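Local coordinates for MutT related protein (Methanosarcina mazei, PDB 3GRN) that probably acts as a hydrolase of the Nudix (MutT-related) family, at residues P47-S50 with L51-V55; E120-P123 with A124-D128; F130-F133 with D134-K138. One frame throughout, in Å; residues are numbered along the deposited sequence.

All three contacts are local, joining residues a few positions apart at a helix start or along a helix. Contact 1 opens helix 51-63, while contacts 2 and 3 share helix 124-137, the first at its beginning and the second in its last turns; these two touch where Leu122 CD2 and Phe130 CD2 come within 4.2 Å. Contacts 1 and 2 lie on opposite sides of the chain's centre, their own centres about 25 Å apart. Contact 2 is partly buried and leans on proline, leucine and aromatic rings. Contacts 1 and 3 are at the surface: a polar cap marks contact 1, a long salt bridge and an asparagine amide bonded to a backbone carbonyl mark contact 3.

Contact 1. Residues P47-S50 with L51-V55; sequences PDES and LKEGV
Ser50 and Glu53 hold each other through two reciprocal hydrogen bonds, each running from a backbone N-H to a side-chain oxygen. Ser50 OG accepts from Glu53 N at 3.2 Å with an N-H...O angle of 153°, and Ser50 N in return gives its hydrogen to Glu53 OE1, also at 3.2 Å but straighter. This second donor meets the carboxylate from above its plane, 37° out. The serine hydroxyl can reach back over the first turn because chi1 of 78° sets OG between its own backbone N and carbonyl carbon. A third bond is pure backbone: Gly54 N donates to Ser50 O at 2.9 Å.

The pair is a capping box, with Ser50 at the N-cap of helix 51-63. Residues 43-64 match the Nudix box, and this cap falls at the passage from its loop to its helix, consistent with the loop-helix-loop motif of the family.

Van der Waals contact involves Glu49, whose extended chain brings its carboxylate against the helix backbone: CD lies 3.3 Å from Gly54 CA. The absence of a side chain on Gly54 lets the acid come so near, since a beta carbon built there would crowd Glu49 OE2. Farther back, Glu49 CG touches Glu53 CB at 3.9 Å as the two chains slide past each other in opposite directions.

The two acids keep their charged ends apart, Glu49 OE1 and Glu53 OE1 being 5.4 Å from each other. The Glu49 carboxylate is held by a salt bridge from OE1 to Arg57 and a hydrogen bond from OE2 to Asn46 N. Leu51, meanwhile, packs on Ile88, Phe90, Ile9 and Val11 of the sheet.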
loop_
_atom_site.group_PDB
_atom_site.type_symbol
_atom_site.label_atom_id
_atom_site.label_comp_id
_atom_site.label_asym_id
_atom_site.label_seq_id
_atom_site.Cartn_x
_atom_site.Cartn_y
_atom_site.Cartn_z
ATOM N N PRO A 47 4.462 5.435 10.965
ATOM C CA PRO A 47 5.240 6.175 11.962
ATOM C C PRO A 47 4.817 7.652 12.011
ATOM O O PRO A 47 4.673 8.306 10.955
ATOM C CB PRO A 47 6.680 6.053 11.453
ATOM C CG PRO A 47 6.701 4.806 10.642
ATOM C CD PRO A 47 5.331 4.690 10.026
ATOM N N ASP A 48 4.585 8.140 13.237
ATOM C CA ASP A 48 4.256 9.552 13.541
ATOM C C ASP A 48 2.853 10.013 13.131
ATOM O O ASP A 48 2.547 11.203 13.181
ATOM C CB ASP A 48 5.333 10.520 13.006
ATOM C CG ASP A 48 6.741 10.125 13.430
ATOM O OD1 ASP A 48 7.046 10.207 14.640
ATOM O OD2 ASP A 48 7.544 9.734 12.552
ATOM N N GLU A 49 1.985 9.068 12.765
ATOM C CA GLU A 49 0.658 9.399 12.276
ATOM C C GLU A 49 -0.421 9.248 13.366
ATOM O O GLU A 49 -0.374 8.289 14.135
ATOM C CB GLU A 49 0.340 8.446 11.123
ATOM C CG GLU A 49 -0.995 8.649 10.469
ATOM C CD GLU A 49 -1.163 7.756 9.272
ATOM O OE1 GLU A 49 -1.455 8.294 8.182
ATOM O OE2 GLU A 49 -1.025 6.515 9.428
ATOM N N SER A 50 -1.397 10.147 13.400
ATOM C CA SER A 50 -2.554 9.969 14.309
ATOM C C SER A 50 -3.522 8.881 13.804
ATOM O O SER A 50 -3.547 8.587 12.604
ATOM C CB SER A 50 -3.309 11.276 14.503
ATOM O OG SER A 50 -4.145 11.561 13.394
ATOM N N LEU A 51 -4.332 8.290 14.687
ATOM C CA LEU A 51 -5.220 7.191 14.225
ATOM C C LEU A 51 -6.230 7.685 13.168
ATOM O O LEU A 51 -6.419 7.033 12.128
ATOM C CB LEU A 51 -5.994 6.542 15.392
ATOM C CG LEU A 51 -5.153 5.900 16.479
ATOM C CD1 LEU A 51 -6.092 5.252 17.496
ATOM C CD2 LEU A 51 -4.148 4.893 15.906
ATOM N N LYS A 52 -6.839 8.841 13.402
ATOM C CA LYS A 52 -7.843 9.374 12.482
ATOM C C LYS A 52 -7.246 9.784 11.126
ATOM O O LYS A 52 -7.907 9.629 10.096
ATOM C CB LYS A 52 -8.620 10.529 13.122
ATOM C CG LYS A 52 -9.765 10.016 14.035
ATOM C CD LYS A 52 -10.806 11.092 14.361
ATOM C CE LYS A 52 -11.881 10.530 15.261
ATOM N NZ LYS A 52 -13.117 11.383 15.255
ATOM N N GLU A 53 -6.000 10.261 11.131
ATOM C CA GLU A 53 -5.283 10.567 9.877
ATOM C C GLU A 53 -5.045 9.259 9.141
ATOM O O GLU A 53 -5.246 9.171 7.931
ATOM C CB GLU A 53 -3.935 11.247 10.143
ATOM C CG GLU A 53 -3.988 12.760 10.367
ATOM C CD GLU A 53 -2.724 13.350 11.045
ATOM O OE1 GLU A 53 -1.771 12.605 11.402
ATOM O OE2 GLU A 53 -2.690 14.590 11.225
ATOM N N GLY A 54 -4.608 8.241 9.887
ATOM C CA GLY A 54 -4.381 6.918 9.333
ATOM C C GLY A 54 -5.596 6.303 8.665
ATOM O O GLY A 54 -5.507 5.787 7.554
ATOM N N VAL A 55 -6.736 6.360 9.338
ATOM C CA VAL A 55 -7.893 5.674 8.768
ATOM C C VAL A 55 -8.398 6.418 7.521
ATOM O O VAL A 55 -8.743 5.762 6.539
ATOM C CB VAL A 55 -8.973 5.341 9.834
ATOM C CG1 VAL A 55 -9.638 6.584 10.327
ATOM C CG2 VAL A 55 -9.932 4.268 9.330
#

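Contact 2. Residues E120-P123 with A124-D128; sequences ETLP and AYFRD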
loop_
_atom_site.group_PDB
_atom_site.type_symbol
_atom_site.label_atom_id
_atom_site.label_comp_id
_atom_site.label_asym_id
_atom_site.label_seq_id
_atom_site.Cartn_x
_atom_site.Cartn_y
_atom_site.Cartn_z
ATOM N N GLU A 120 -18.786 -16.644 5.861
ATOM C CA GLU A 120 -17.789 -17.647 6.211
ATOM C C GLU A 120 -16.387 -17.134 5.895
ATOM O O GLU A 120 -15.439 -17.399 6.635
ATOM C CB GLU A 120 -18.065 -18.961 5.475
ATOM C CG GLU A 120 -17.166 -20.119 5.902
ATOM C CD GLU A 120 -17.510 -21.436 5.232
ATOM O OE1 GLU A 120 -18.662 -21.614 4.771
ATOM O OE2 GLU A 120 -16.618 -22.303 5.176
ATOM N N THR A 121 -16.267 -16.384 4.803
ATOM C CA THR A 121 -14.966 -15.906 4.332
ATOM C C THR A 121 -14.561 -14.523 4.887
ATOM O O THR A 121 -13.573 -13.929 4.434
ATOM C CB THR A 121 -14.851 -15.974 2.779
ATOM O OG1 THR A 121 -16.089 -15.568 2.179
ATOM C CG2 THR A 121 -14.512 -17.399 2.331
ATOM N N LEU A 122 -15.331 -14.026 5.858
ATOM C CA LEU A 122 -14.891 -12.933 6.727
ATOM C C LEU A 122 -14.277 -13.556 7.982
ATOM O O LEU A 122 -14.960 -14.297 8.695
ATOM C CB LEU A 122 -16.057 -12.020 7.106
ATOM C CG LEU A 122 -15.713 -10.688 7.787
ATOM C CD1 LEU A 122 -15.265 -9.615 6.782
ATOM C CD2 LEU A 122 -16.876 -10.178 8.616
ATOM N N PRO A 123 -12.989 -13.256 8.252
ATOM C CA PRO A 123 -12.192 -13.855 9.322
ATOM C C PRO A 123 -12.842 -13.759 10.678
ATOM O O PRO A 123 -13.547 -12.785 10.962
ATOM C CB PRO A 123 -10.916 -13.021 9.308
ATOM C CG PRO A 123 -10.811 -12.539 7.923
ATOM C CD PRO A 123 -12.202 -12.271 7.488
ATOM N N ALA A 124 -12.571 -14.757 11.525
ATOM C CA ALA A 124 -13.298 -14.919 12.795
ATOM C C ALA A 124 -13.270 -13.690 13.687
ATOM O O ALA A 124 -14.285 -13.336 14.279
ATOM C CB ALA A 124 -12.792 -16.149 13.554
ATOM N N TYR A 125 -12.133 -13.001 13.718
ATOM C CA TYR A 125 -12.002 -11.798 14.540
ATOM C C TYR A 125 -12.922 -10.656 14.092
ATOM O O TYR A 125 -13.404 -9.894 14.936
ATOM C CB TYR A 125 -10.539 -11.339 14.656
ATOM C CG TYR A 125 -9.806 -11.196 13.348
ATOM C CD1 TYR A 125 -9.905 -10.033 12.603
ATOM C CD2 TYR A 125 -9.013 -12.230 12.852
ATOM C CE1 TYR A 125 -9.243 -9.900 11.400
ATOM C CE2 TYR A 125 -8.333 -12.104 11.665
ATOM C CZ TYR A 125 -8.465 -10.931 10.926
ATOM O OH TYR A 125 -7.805 -10.763 9.724
ATOM N N PHE A 126 -13.158 -10.541 12.780
ATOM C CA PHE A 126 -14.100 -9.539 12.276
ATOM C C PHE A 126 -15.547 -9.947 12.564
ATOM O O PHE A 126 -16.353 -9.111 12.961
ATOM C CB PHE A 126 -13.910 -9.276 10.786
ATOM C CG PHE A 126 -12.742 -8.375 10.461
ATOM C CD1 PHE A 126 -12.497 -7.223 11.199
ATOM C CD2 PHE A 126 -11.929 -8.654 9.363
ATOM C CE1 PHE A 126 -11.428 -6.380 10.881
ATOM C CE2 PHE A 126 -10.860 -7.814 9.035
ATOM C CZ PHE A 126 -10.612 -6.679 9.801
ATOM N N ARG A 127 -15.857 -11.230 12.368
ATOM C CA ARG A 127 -17.159 -11.807 12.727
ATOM C C ARG A 127 -17.497 -11.458 14.182
ATOM O O ARG A 127 -18.556 -10.909 14.456
ATOM C CB ARG A 127 -17.128 -13.333 12.520
ATOM C CG ARG A 127 -18.484 -14.006 12.470
ATOM C CD ARG A 127 -18.349 -15.522 12.265
ATOM N NE ARG A 127 -17.655 -15.852 11.016
ATOM C CZ ARG A 127 -16.523 -16.551 10.939
ATOM N NH1 ARG A 127 -15.978 -16.791 9.756
ATOM N NH2 ARG A 127 -15.942 -17.025 12.035
ATOM N N ASP A 128 -16.574 -11.778 15.089
ATOM C CA ASP A 128 -16.684 -11.451 16.512
ATOM C C ASP A 128 -16.910 -9.951 16.731
ATOM O O ASP A 128 -17.773 -9.547 17.516
ATOM C CB ASP A 128 -15.412 -11.903 17.232
ATOM C CG ASP A 128 -15.532 -11.849 18.740
ATOM O OD1 ASP A 128 -16.396 -12.558 19.303
ATOM O OD2 ASP A 128 -14.736 -11.114 19.364
HETATM O O HOH W 1 -18.319 -14.025 8.833
#
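Tyr125 has its ring swung between its own backbone N and carbonyl carbon (chi1 51°), which lays the phenol beside Pro123, whereas Arg127 starts out with CG opposite its backbone N and bends at chi3, bringing its guanidinium back toward the loop carbonyls of Glu120 and Leu122. The proline ring supplies CB to one face of the tyrosine: CB sits 3.9 Å from the centroid of the Tyr125 ring, 25° off its normal, a CH-pi contact displaced toward the rim on the CZ and CE2 side. At the edge of the same phenol, in its plane, comes Phe126 CZ, while Tyr125 CE1 lies over a face of the Phe126 ring. With an alanine in place of Tyr125, Pro123 would probably lose its aromatic cover and Phe126 the neighbour on that face.

This is the N-terminal turn of helix 124-137, with Pro123 as N-cap residue. Pro123 O takes a nearly straight bond in its carbonyl plane from Arg127 N, at 3.1 Å and 170°, and a weak one from Phe126 N. Leu122 CG adds apolar contact with Phe126 CB at 3.8 Å, the two side chains crossing at about a right angle. Trp38, stacked Phe78 and edge-to-face Tyr12 continue the packing, against Leu122, Tyr125 and Phe126 respectively.

The guanidinium approaches loop carbonyls, with Glu120 O at its edge, 3.2 Å from Arg127 NH1. A water accepts from Arg127 NE at 2.9 Å and gives a weak bond to Leu122 O, joining the arginine to the loop.

Contact 3. Residues F130-F133 with D134-K138; sequences FERF and DRENK
Phe133 O receives Asn137 N, at 3.1 Å, in a chain of i to i+4 backbone bonds in which Asp134 N likewise meets Phe130 O and Glu136 N meets Arg132 O. Asn137 ND2 grips Phe133 O as well, at 2.7 Å and 169°; the two donors arrive from opposite faces of the carbonyl plane, the amide nitrogen 38° out of it. That nitrogen also lies 3.3 Å above the Phe133 ring plane, over its centre, with the amide plane oblique to the ring. The ring swings under the amide because its CG is opposite the backbone N (chi1 -178°).

These are the last turns of helix 124-137. Its inner face rests on the fold through Phe130, edge-to-face with Phe22, and Phe133, which packs on Leu14 and Arg16.

On the outer face Arg135 bends at chi3, a guanidinium face over Arg132 CA, which is 3.9 Å from Arg135 CZ. Its NH2 makes a long salt bridge to Glu131 OE1 at 3.7 Å. Glu131 OE2 also faces Asp134 OD2 at 4.1 Å, so Arg135 probably eases the like charges. Glu136 runs alongside Arg132, OE2 touching CG at 3.5 Å, while the guanidinium of Arg132 pairs with Asp128.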
loop_
_atom_site.group_PDB
_atom_site.type_symbol
_atom_site.label_atom_id
_atom_site.label_comp_id
_atom_site.label_asym_id
_atom_site.label_seq_id
_atom_site.Cartn_x
_atom_site.Cartn_y
_atom_site.Cartn_z
ATOM N N PHE A 130 -18.233 -7.716 14.732
ATOM C CA PHE A 130 -19.584 -7.338 14.307
ATOM C C PHE A 130 -20.652 -7.860 15.259
ATOM O O PHE A 130 -21.654 -7.196 15.471
ATOM C CB PHE A 130 -19.865 -7.790 12.892
ATOM C CG PHE A 130 -19.335 -6.856 11.845
ATOM C CD1 PHE A 130 -20.024 -5.688 11.531
ATOM C CD2 PHE A 130 -18.146 -7.144 11.167
ATOM C CE1 PHE A 130 -19.552 -4.826 10.545
ATOM C CE2 PHE A 130 -17.671 -6.290 10.176
ATOM C CZ PHE A 130 -18.376 -5.125 9.872
ATOM N N GLU A 131 -20.415 -9.021 15.855
ATOM C CA GLU A 131 -21.337 -9.562 16.854
ATOM C C GLU A 131 -21.371 -8.673 18.100
ATOM O O GLU A 131 -22.434 -8.397 18.644
ATOM C CB GLU A 131 -20.956 -10.999 17.219
ATOM C CG GLU A 131 -22.144 -11.969 17.277
ATOM C CD GLU A 131 -23.305 -11.456 18.122
ATOM O OE1 GLU A 131 -23.123 -11.272 19.345
ATOM O OE2 GLU A 131 -24.402 -11.236 17.559
ATOM N N ARG A 132 -20.199 -8.196 18.513
ATOM C CA ARG A 132 -20.048 -7.286 19.638
ATOM C C ARG A 132 -20.608 -5.888 19.317
ATOM O O ARG A 132 -21.338 -5.315 20.121
ATOM C CB ARG A 132 -18.554 -7.242 20.027
ATOM C CG ARG A 132 -18.140 -6.253 21.085
ATOM C CD ARG A 132 -16.679 -6.514 21.538
ATOM N NE ARG A 132 -15.671 -6.355 20.472
ATOM C CZ ARG A 132 -15.023 -7.362 19.884
ATOM N NH1 ARG A 132 -15.277 -8.615 20.241
ATOM N NH2 ARG A 132 -14.125 -7.130 18.934
ATOM N N PHE A 133 -20.280 -5.353 18.136
ATOM C CA PHE A 133 -20.802 -4.059 17.677
ATOM C C PHE A 133 -22.340 -4.027 17.674
ATOM O O PHE A 133 -22.944 -3.052 18.118
ATOM C CB PHE A 133 -20.265 -3.759 16.277
ATOM C CG PHE A 133 -20.688 -2.431 15.724
ATOM C CD1 PHE A 133 -20.117 -1.250 16.197
ATOM C CD2 PHE A 133 -21.648 -2.362 14.710
ATOM C CE1 PHE A 133 -20.496 -0.016 15.669
ATOM C CE2 PHE A 133 -22.027 -1.137 14.172
ATOM C CZ PHE A 133 -21.457 0.037 14.659
ATOM N N ASP A 134 -22.939 -5.105 17.171
ATOM C CA ASP A 134 -24.398 -5.263 17.087
ATOM C C ASP A 134 -25.057 -5.188 18.470
ATOM O O ASP A 134 -26.073 -4.503 18.649
ATOM C CB ASP A 134 -24.738 -6.594 16.405
ATOM C CG ASP A 134 -26.247 -6.830 16.250
ATOM O OD1 ASP A 134 -26.997 -5.880 15.929
ATOM O OD2 ASP A 134 -26.676 -7.992 16.424
ATOM N N ARG A 135 -24.464 -5.873 19.444
ATOM C CA ARG A 135 -25.007 -5.877 20.799
ATOM C C ARG A 135 -24.786 -4.547 21.538
ATOM O O ARG A 135 -25.597 -4.164 22.378
ATOM C CB ARG A 135 -24.522 -7.100 21.599
ATOM C CG ARG A 135 -23.275 -6.906 22.452
ATOM C CD ARG A 135 -23.039 -8.108 23.357
ATOM N NE ARG A 135 -22.396 -9.213 22.647
ATOM C CZ ARG A 135 -21.091 -9.468 22.685
ATOM N NH1 ARG A 135 -20.280 -8.705 23.411
ATOM N NH2 ARG A 135 -20.598 -10.492 22.003
ATOM N N GLU A 136 -23.719 -3.821 21.200
ATOM C CA GLU A 136 -23.481 -2.525 21.830
ATOM C C GLU A 136 -24.333 -1.397 21.224
ATOM O O GLU A 136 -24.530 -0.357 21.858
ATOM C CB GLU A 136 -21.979 -2.181 21.866
ATOM C CG GLU A 136 -21.162 -3.237 22.638
ATOM C CD GLU A 136 -19.658 -2.975 22.673
ATOM O OE1 GLU A 136 -19.172 -2.050 21.979
ATOM O OE2 GLU A 136 -18.961 -3.712 23.411
ATOM N N ASN A 137 -24.853 -1.614 20.017
ATOM C CA ASN A 137 -25.817 -0.682 19.432
ATOM C C ASN A 137 -27.257 -0.966 19.858
ATOM O O ASN A 137 -27.902 -0.116 20.477
ATOM C CB ASN A 137 -25.711 -0.657 17.910
ATOM C CG ASN A 137 -24.542 0.165 17.427
ATOM O OD1 ASN A 137 -24.704 1.315 17.019
ATOM N ND2 ASN A 137 -23.348 -0.415 17.482
ATOM N N LYS A 138 -27.746 -2.163 19.540
ATOM C CA LYS A 138 -29.162 -2.500 19.718
ATOM C C LYS A 138 -29.516 -2.873 21.155
ATOM O O LYS A 138 -30.424 -2.280 21.741
ATOM C CB LYS A 138 -29.585 -3.604 18.739
ATOM C CG LYS A 138 -29.359 -3.233 17.276
ATOM C CD LYS A 138 -30.136 -4.127 16.324
ATOM C CE LYS A 138 -29.946 -3.669 14.882
ATOM N NZ LYS A 138 -30.927 -4.292 13.956
#